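6-phosphogluconolactonase (PDB 1VL1) hydrolyses 6-phosphogluconolactone to 6-phosphogluconate, the second step of the oxidative stage of the pentose phosphate pathway. Local coordinates at residues A152-L157 / L182-L187; K126-I131 / K162-T167. One frame throughout, in Å; residues are numbered along the deposited sequence.

Contact 1: A152-L157 / L182-L187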
loop_
_atom_site.group_PDB
_atom_site.type_symbol
_atom_site.label_atom_id
_atom_site.label_comp_id
_atom_site.label_asym_id
_atom_site.label_seq_id
_atom_site.Cartn_x
_atom_site.Cartn_y
_atom_site.Cartn_z
ATOM N N ALA A 152 -4.077 4.629 2.191
ATOM C CA ALA A 152 -3.172 5.294 1.292
ATOM C C ALA A 152 -3.045 6.746 1.801
ATOM O O ALA A 152 -2.861 6.920 3.006
ATOM C CB ALA A 152 -3.599 5.159 -0.193
ATOM N N SER A 153 -3.198 7.742 0.946
ATOM C CA SER A 153 -3.384 9.137 1.406
ATOM C C SER A 153 -4.776 9.636 0.987
ATOM O O SER A 153 -4.969 10.820 0.631
ATOM C CB SER A 153 -2.274 10.065 0.933
ATOM O OG SER A 153 -1.086 10.020 1.735
ATOM N N ILE A 154 -5.735 8.715 1.004
ATOM C CA ILE A 154 -7.138 9.066 0.809
ATOM C C ILE A 154 -7.780 9.352 2.192
ATOM O O ILE A 154 -8.039 8.418 2.977
ATOM C CB ILE A 154 -7.899 7.962 0.110
ATOM C CG1 ILE A 154 -7.242 7.563 -1.219
ATOM C CG2 ILE A 154 -9.349 8.392 -0.029
ATOM C CD1 ILE A 154 -7.651 6.247 -1.769
ATOM N N PHE A 155 -8.011 10.624 2.468
ATOM C CA PHE A 155 -8.578 11.104 3.723
ATOM C C PHE A 155 -10.039 11.490 3.548
ATOM O O PHE A 155 -10.793 11.475 4.516
ATOM C CB PHE A 155 -7.798 12.316 4.248
ATOM C CG PHE A 155 -6.411 11.958 4.760
ATOM C CD1 PHE A 155 -6.206 11.562 6.045
ATOM C CD2 PHE A 155 -5.345 11.952 3.919
ATOM C CE1 PHE A 155 -4.947 11.197 6.480
ATOM C CE2 PHE A 155 -4.097 11.552 4.339
ATOM C CZ PHE A 155 -3.898 11.172 5.596
ATOM N N ASP A 156 -10.410 11.826 2.320
ATOM C CA ASP A 156 -11.724 12.310 1.898
ATOM C C ASP A 156 -12.266 11.430 0.762
ATOM O O ASP A 156 -11.526 11.001 -0.115
ATOM C CB ASP A 156 -11.633 13.770 1.413
ATOM C CG ASP A 156 -11.425 14.708 2.545
ATOM O OD1 ASP A 156 -12.356 14.836 3.353
ATOM O OD2 ASP A 156 -10.362 15.291 2.754
ATOM N N LEU A 157 -13.573 11.214 0.725
ATOM C CA LEU A 157 -14.110 10.377 -0.337
ATOM C C LEU A 157 -13.930 10.977 -1.735
ATOM O O LEU A 157 -13.680 10.236 -2.690
ATOM C CB LEU A 157 -15.582 9.992 -0.069
ATOM C CG LEU A 157 -15.820 9.322 1.297
ATOM C CD1 LEU A 157 -17.257 8.901 1.355
ATOM C CD2 LEU A 157 -14.909 8.152 1.519
ATOM N N LEU A 182 -2.708 6.960 -4.940
ATOM C CA LEU A 182 -3.593 6.179 -5.751
ATOM C C LEU A 182 -4.991 6.400 -5.262
ATOM O O LEU A 182 -5.207 6.699 -4.081
ATOM C CB LEU A 182 -3.300 4.692 -5.603
ATOM C CG LEU A 182 -1.980 4.207 -6.162
ATOM C CD1 LEU A 182 -1.866 2.639 -6.128
ATOM C CD2 LEU A 182 -1.680 4.658 -7.469
ATOM N N THR A 183 -5.946 6.267 -6.200
ATOM C CA THR A 183 -7.402 6.450 -5.931
ATOM C C THR A 183 -8.060 5.113 -5.660
ATOM O O THR A 183 -7.447 4.037 -5.775
ATOM C CB THR A 183 -8.056 7.034 -7.189
ATOM O OG1 THR A 183 -7.814 6.154 -8.288
ATOM C CG2 THR A 183 -7.474 8.382 -7.581
ATOM N N PHE A 184 -9.319 5.132 -5.236
ATOM C CA PHE A 184 -10.061 3.878 -5.159
ATOM C C PHE A 184 -9.995 3.061 -6.466
ATOM O O PHE A 184 -9.803 1.831 -6.440
ATOM C CB PHE A 184 -11.514 4.152 -4.811
ATOM C CG PHE A 184 -11.744 4.776 -3.460
ATOM C CD1 PHE A 184 -10.934 4.497 -2.356
ATOM C CD2 PHE A 184 -12.867 5.578 -3.263
ATOM C CE1 PHE A 184 -11.188 5.036 -1.106
ATOM C CE2 PHE A 184 -13.140 6.133 -1.990
ATOM C CZ PHE A 184 -12.278 5.858 -0.899
ATOM N N ARG A 185 -10.158 3.727 -7.599
ATOM C CA ARG A 185 -10.076 3.067 -8.906
ATOM C C ARG A 185 -8.810 2.246 -9.079
ATOM O O ARG A 185 -8.879 1.054 -9.452
ATOM C CB ARG A 185 -10.189 4.127 -9.997
ATOM C CG ARG A 185 -10.032 3.638 -11.358
ATOM C CD ARG A 185 -10.398 4.747 -12.329
ATOM N NE ARG A 185 -9.875 4.480 -13.657
ATOM C CZ ARG A 185 -9.507 5.421 -14.534
ATOM N NH1 ARG A 185 -9.605 6.724 -14.234
ATOM N NH2 ARG A 185 -9.024 5.049 -15.717
ATOM N N ALA A 186 -7.662 2.851 -8.752
ATOM C CA ALA A 186 -6.354 2.215 -8.924
ATOM C C ALA A 186 -6.231 1.052 -7.927
ATOM O O ALA A 186 -5.872 -0.085 -8.285
ATOM C CB ALA A 186 -5.239 3.231 -8.740
ATOM N N LEU A 187 -6.579 1.336 -6.679
ATOM C CA LEU A 187 -6.420 0.317 -5.608
ATOM C C LEU A 187 -7.299 -0.889 -5.885
ATOM O O LEU A 187 -6.919 -2.039 -5.641
ATOM C CB LEU A 187 -6.690 0.929 -4.215
ATOM C CG LEU A 187 -5.608 1.923 -3.725
ATOM C CD1 LEU A 187 -6.055 2.521 -2.439
ATOM C CD2 LEU A 187 -4.321 1.175 -3.504
#
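I154 and F184 pack together in the Rossmann-like α/β fold of this isomerase and lactonase family. They join the loop that follows strand 140-143 to the short helix 184-187. The contact is buried and mainly apolar. I154 CD1 lies 3.8 Å from F184 CD1 and meets the ring obliquely. The other branch touches the same ring, with I154 CG2 4.0 Å from F184 CZ. CG1 stands opposite the carbonyl carbon (chi1 -55°), and an extended second torsion (162°) carries CD1 to the end of strand 179-182, just before the helix. There I154 CD1 is 3.4 Å from L182 O, a plain packing contact. I154 CD1 also reaches L187 CD1, at 4.1 Å. With an alanine here, CG1, CG2 and CD1 are gone, which would probably open a gap beside F184 and L187 and let the phenyl ring shift. Two smaller contacts flank this one. A152 CB is 4.2 Å from L187 CD1, and L157 CD2 is 4.2 Å from F184 CZ.

Further out, F219 meets the F184 ring with the planes at about 40°. S153 holds the loop in place: its OG bonds to D80 and R179, and its N bonds to T181 OG1. T183 is the N-cap of helix 184-187, and its hydroxyl bonds mainly to N164 O. The same T183 OG1 weakly accepts from A186 N at 3.3 Å.

Contact 2: K126-I131 / K162-T167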
loop_
_atom_site.group_PDB
_atom_site.type_symbol
_atom_site.label_atom_id
_atom_site.label_comp_id
_atom_site.label_asym_id
_atom_site.label_seq_id
_atom_site.Cartn_x
_atom_site.Cartn_y
_atom_site.Cartn_z
ATOM N N LYS A 126 3.076 11.808 -14.011
ATOM C CA LYS A 126 4.225 10.960 -14.271
ATOM C C LYS A 126 4.016 9.581 -13.656
ATOM O O LYS A 126 4.281 8.573 -14.265
ATOM C CB LYS A 126 5.506 11.611 -13.757
ATOM C CG LYS A 126 6.757 10.702 -13.883
ATOM C CD LYS A 126 8.003 11.438 -13.428
ATOM C CE LYS A 126 9.126 10.533 -13.159
ATOM N NZ LYS A 126 10.425 11.290 -12.935
ATOM N N TYR A 127 3.555 9.545 -12.412
ATOM C CA TYR A 127 3.390 8.273 -11.724
ATOM C C TYR A 127 2.254 7.511 -12.367
ATOM O O TYR A 127 2.359 6.309 -12.572
ATOM C CB TYR A 127 3.042 8.551 -10.257
ATOM C CG TYR A 127 3.108 7.360 -9.371
ATOM C CD1 TYR A 127 4.158 6.466 -9.487
ATOM C CD2 TYR A 127 2.152 7.101 -8.405
ATOM C CE1 TYR A 127 4.285 5.359 -8.647
ATOM C CE2 TYR A 127 2.277 5.985 -7.571
ATOM C CZ TYR A 127 3.314 5.116 -7.703
ATOM O OH TYR A 127 3.448 3.975 -6.887
ATOM N N GLU A 128 1.185 8.206 -12.723
ATOM C CA GLU A 128 0.064 7.545 -13.419
ATOM C C GLU A 128 0.537 6.877 -14.738
ATOM O O GLU A 128 0.237 5.713 -15.000
ATOM C CB GLU A 128 -1.073 8.527 -13.716
ATOM C CG GLU A 128 -2.241 7.813 -14.358
ATOM C CD GLU A 128 -3.634 8.354 -14.012
ATOM O OE1 GLU A 128 -3.826 9.094 -13.040
ATOM O OE2 GLU A 128 -4.548 8.007 -14.748
ATOM N N ARG A 129 1.288 7.609 -15.527
ATOM C CA ARG A 129 1.855 7.066 -16.761
ATOM C C ARG A 129 2.711 5.823 -16.488
ATOM O O ARG A 129 2.694 4.864 -17.268
ATOM C CB ARG A 129 2.668 8.099 -17.543
ATOM C CG ARG A 129 1.867 9.205 -18.250
ATOM C CD ARG A 129 2.648 10.107 -19.154
ATOM N NE ARG A 129 3.746 10.784 -18.487
ATOM C CZ ARG A 129 3.704 11.997 -17.926
ATOM N NH1 ARG A 129 2.583 12.698 -17.895
ATOM N NH2 ARG A 129 4.838 12.503 -17.424
ATOM N N GLU A 130 3.521 5.858 -15.425
ATOM C CA GLU A 130 4.408 4.738 -15.131
ATOM C C GLU A 130 3.607 3.501 -14.752
ATOM O O GLU A 130 3.934 2.398 -15.160
ATOM C CB GLU A 130 5.338 5.066 -13.962
ATOM C CG GLU A 130 6.485 5.899 -14.286
ATOM C CD GLU A 130 7.468 5.947 -13.116
ATOM O OE1 GLU A 130 7.710 4.916 -12.462
ATOM O OE2 GLU A 130 7.972 7.063 -12.941
ATOM N N ILE A 131 2.595 3.683 -13.901
ATOM C CA ILE A 131 1.749 2.561 -13.530
ATOM C C ILE A 131 1.079 1.922 -14.745
ATOM O O ILE A 131 1.158 0.682 -14.928
ATOM C CB ILE A 131 0.677 3.025 -12.518
ATOM C CG1 ILE A 131 1.373 3.457 -11.246
ATOM C CG2 ILE A 131 -0.277 1.890 -12.269
ATOM C CD1 ILE A 131 0.398 4.146 -10.283
ATOM N N LYS A 162 -11.828 10.131 -7.299
ATOM C CA LYS A 162 -11.346 10.881 -8.459
ATOM C C LYS A 162 -11.238 9.934 -9.616
ATOM O O LYS A 162 -10.783 8.790 -9.501
ATOM C CB LYS A 162 -9.954 11.500 -8.202
ATOM C CG LYS A 162 -9.970 12.720 -7.298
ATOM C CD LYS A 162 -10.361 13.958 -8.088
ATOM C CE LYS A 162 -10.651 15.161 -7.185
ATOM N N ASP A 163 -11.661 10.436 -10.760
ATOM C CA ASP A 163 -11.573 9.683 -11.957
ATOM C C ASP A 163 -10.179 9.765 -12.631
ATOM O O ASP A 163 -10.028 10.247 -13.774
ATOM C CB ASP A 163 -12.635 10.204 -12.890
ATOM C CG ASP A 163 -12.788 9.337 -14.057
ATOM O OD1 ASP A 163 -12.407 8.141 -13.913
ATOM O OD2 ASP A 163 -13.230 9.772 -15.128
ATOM N N ASN A 164 -9.197 9.221 -11.940
ATOM C CA ASN A 164 -7.812 9.110 -12.367
ATOM C C ASN A 164 -7.297 7.879 -11.610
ATOM O O ASN A 164 -7.931 7.458 -10.652
ATOM C CB ASN A 164 -6.978 10.299 -11.893
ATOM C CG ASN A 164 -7.436 11.596 -12.415
ATOM O OD1 ASN A 164 -8.107 12.380 -11.695
ATOM N ND2 ASN A 164 -7.119 11.867 -13.679
ATOM N N LEU A 165 -6.130 7.353 -11.972
ATOM C CA LEU A 165 -5.445 6.382 -11.145
ATOM C C LEU A 165 -4.673 7.030 -9.979
ATOM O O LEU A 165 -4.542 6.473 -8.895
ATOM C CB LEU A 165 -4.497 5.519 -11.990
ATOM C CG LEU A 165 -5.162 4.679 -13.074
ATOM C CD1 LEU A 165 -4.182 3.933 -13.937
ATOM C CD2 LEU A 165 -6.201 3.679 -12.516
ATOM N N VAL A 166 -4.204 8.255 -10.178
ATOM C CA VAL A 166 -3.378 8.934 -9.213
ATOM C C VAL A 166 -3.897 10.348 -9.111
ATOM O O VAL A 166 -4.183 10.976 -10.159
ATOM C CB VAL A 166 -1.909 8.982 -9.659
ATOM C CG1 VAL A 166 -1.059 9.536 -8.529
ATOM C CG2 VAL A 166 -1.429 7.576 -10.023
ATOM N N THR A 167 -4.083 10.825 -7.894
ATOM C CA THR A 167 -4.478 12.204 -7.679
ATOM C C THR A 167 -3.656 12.844 -6.563
ATOM O O THR A 167 -2.743 12.227 -6.019
ATOM C CB THR A 167 -5.984 12.299 -7.395
ATOM O OG1 THR A 167 -6.381 13.690 -7.439
ATOM C CG2 THR A 167 -6.330 11.813 -6.020
#
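A helix-on-sheet layer is joined here by a carboxylate that receives two successive backbone N-H groups. The carboxylate is that of E128, on helix 120-134. The N-H groups belong to L165 and V166, where the chain enters strand 166-168. V166 N donates to E128 OE1 at 3.0 Å. It approaches from above the carboxylate plane, 53° out of it, and the bond is moderately bent (145°). L165 N, on the same side of the carboxylate plane as V166 N, makes weak bonds to both oxygens, the nearly straight one to E128 OE2 at 3.3 Å. The E128 chain leaves the helix with CG anti to the backbone N (chi1 -177°). A bend at chi2 then turns the carboxylate to the strand entry. R132, one turn further along the helix, forms a salt bridge with E128 OE2. This charge is likely to favour the ionised carboxylate and hold it in position.

The L165 side chain crosses E128 at about a right angle. L165 CB lies 3.6 Å from E128 CD.

V166 forms the apolar half of the contact. Its CG2 presses on the helix backbone, 3.7 Å from E128 CA. The same V166 CG2 meets Y127 CD2 at 4.0 Å and I131 CD1 at 3.9 Å. I131 CD1 also rests over one face of the Y127 ring, near its rim. Y127 OH bonds to L78 O, which ties the ring to strand 74-82. On the sheet side, V166 touches V180 and L182 of the antiparallel strand 179-182. A helix laid against a sheet is the layering of α/β folds of the Rossmann type; here the strand it meets belongs to an antiparallel extension of the sheet.

How the contacts relate
The two contacts have centres 11 Å apart and meet directly. Their segments alternate along the chain. T183 of contact 1 and N164 and L165 of contact 2 are joined twice: T183 OG1 lies 2.7 Å from N164 O, and T183 N lies 3.0 Å from L165 O, both probable hydrogen bonds. R185 also forms a salt bridge with D163. The N-terminal end of helix 184-187 is linked to the strand entry that E128 holds. Contact 1 is the more central, about 10 Å from the chain centre against about 15 Å for contact 2. Its loop follows D148 and H150, a region that in relatives borders the active site, so contact 1 is probably the nearer to catalysis.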